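PDB 5J92: putative alpha KG dependent 2,4-D dioxygenase from Burkholderia xenovorans, which probably acts as an iron(II)- and 2-oxoglutarate-dependent dioxygenase of the TfdA family, coupling the oxidation of a substrate to the decarboxylation of 2-oxoglutarate. Local coordinates for residues 161-164 / 165-169. Numbering follows the deposited sequence.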
# COMPACT_ATOMS: atom_id res chain seq x y z
N LEU A 161 -4.89 0.23 -17.27
CA LEU A 161 -6.01 0.02 -16.36
C LEU A 161 -6.99 -1.00 -16.93
O LEU A 161 -7.23 -1.03 -18.15
CB LEU A 161 -6.76 1.33 -16.09
CG LEU A 161 -6.21 2.32 -15.07
CD1 LEU A 161 -7.08 3.60 -15.09
CD2 LEU A 161 -6.22 1.71 -13.66
N PRO A 162 -7.54 -1.88 -16.09
CA PRO A 162 -8.67 -2.71 -16.52
C PRO A 162 -9.79 -1.82 -17.03
O PRO A 162 -9.98 -0.70 -16.56
CB PRO A 162 -9.10 -3.44 -15.24
CG PRO A 162 -8.05 -3.22 -14.25
CD PRO A 162 -7.02 -2.27 -14.78
N ASP A 163 -10.57 -2.37 -17.96
CA ASP A 163 -11.57 -1.55 -18.66
C ASP A 163 -12.54 -0.89 -17.70
O ASP A 163 -12.92 0.28 -17.90
CB ASP A 163 -12.32 -2.41 -19.67
CG ASP A 163 -13.39 -1.62 -20.40
OD1 ASP A 163 -13.03 -0.92 -21.37
OD2 ASP A 163 -14.57 -1.67 -19.98
N HIS A 164 -12.98 -1.60 -16.66
CA HIS A 164 -13.97 -1.03 -15.76
C HIS A 164 -13.39 0.11 -14.93
O HIS A 164 -14.10 1.06 -14.59
CB HIS A 164 -14.58 -2.12 -14.87
CG HIS A 164 -13.67 -2.60 -13.78
ND1 HIS A 164 -12.65 -3.49 -13.99
CD2 HIS A 164 -13.64 -2.30 -12.46
CE1 HIS A 164 -12.02 -3.73 -12.85
NE2 HIS A 164 -12.61 -3.02 -11.90
N LEU A 165 -12.11 0.03 -14.56
CA LEU A 165 -11.48 1.17 -13.88
C LEU A 165 -11.24 2.32 -14.84
O LEU A 165 -11.36 3.49 -14.44
CB LEU A 165 -10.17 0.76 -13.21
CG LEU A 165 -10.34 -0.10 -11.96
CD1 LEU A 165 -9.00 -0.38 -11.32
CD2 LEU A 165 -11.29 0.56 -10.96
N ARG A 166 -10.90 2.03 -16.10
CA ARG A 166 -10.77 3.10 -17.09
C ARG A 166 -12.06 3.89 -17.21
O ARG A 166 -12.04 5.12 -17.32
CB ARG A 166 -10.41 2.51 -18.45
CG ARG A 166 -10.22 3.59 -19.51
CD ARG A 166 -8.85 4.20 -19.37
NE ARG A 166 -7.86 3.13 -19.36
CZ ARG A 166 -7.26 2.66 -20.45
NH1 ARG A 166 -7.54 3.19 -21.63
NH2 ARG A 166 -6.39 1.66 -20.34
N LYS A 167 -13.20 3.19 -17.23
CA LYS A 167 -14.47 3.89 -17.39
C LYS A 167 -14.79 4.73 -16.16
O LYS A 167 -15.41 5.80 -16.28
CB LYS A 167 -15.59 2.88 -17.67
CG LYS A 167 -15.53 2.23 -19.06
CD LYS A 167 -16.55 1.10 -19.16
CE LYS A 167 -16.84 0.72 -20.60
NZ LYS A 167 -15.63 0.34 -21.37
N VAL A 168 -14.44 4.23 -14.98
CA VAL A 168 -14.79 4.91 -13.74
C VAL A 168 -13.99 6.21 -13.57
O VAL A 168 -14.53 7.23 -13.14
CB VAL A 168 -14.63 3.96 -12.54
CG1 VAL A 168 -14.74 4.72 -11.22
CG2 VAL A 168 -15.70 2.89 -12.59
N VAL A 169 -12.69 6.19 -13.89
CA VAL A 169 -11.87 7.36 -13.60
C VAL A 169 -12.16 8.52 -14.55
O VAL A 169 -11.84 9.67 -14.24
CB VAL A 169 -10.37 7.03 -13.62
CG1 VAL A 169 -10.05 5.95 -12.58
CG2 VAL A 169 -9.90 6.63 -15.02
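Asp-163 and Lys-167 lie four residues apart on the exposed side of the short amphipathic helix 163-169, and their opposite charges meet in an i to i+4 salt bridge. Lys-167 NZ sits 2.7 Å from Asp-163 OD2, on the syn lone pair of that oxygen, and makes a second, weak bond to OD1. An almost straight lysine chain runs past the aspartate until CE, where a bend (chi4 56°) turns the ammonium group onto the carboxylate. A negative charge in the first turn probably also interacts favourably with the positive, N-terminal end of the helix dipole.

One residue on from Asp-163, His-164 lays its imidazole against Leu-165: CG of the leucine stands 3.6 Å above one ring face, displaced toward the rim, in a CH-pi contact. A chi1 of 75° swings the ring back over the backbone N of Leu-165. At the N-cap, Pro-162 loses nothing by lacking an N-H, since the helix has no acceptor for one there; its carbonyl O accepts Arg-166 N at 2.9 Å, with an N-H...O angle of 165°.

The buried face needs apolar side chains without hydrogen-bonding groups: Leu-165 and Val-169 supply them from the helix, and Leu-161 from just before it. Leu-161 CD2 lies 4.1 Å from Leu-165 CB, the two side chains crossing at about a right angle. Arg-166, at the margin of this face, brings NE back to Leu-161 CB and makes a cation-pi contact with Tyr-158.

Farther out, His-164 packs on Ile-277 of the second subunit. Leu-241 of helix 231-245 touches both Leu-161 and Val-169, joining the helix to the body of the fold; within that pair, Leu-161 CD1 meets Val-169 CG2 tip to tip at 4.1 Å.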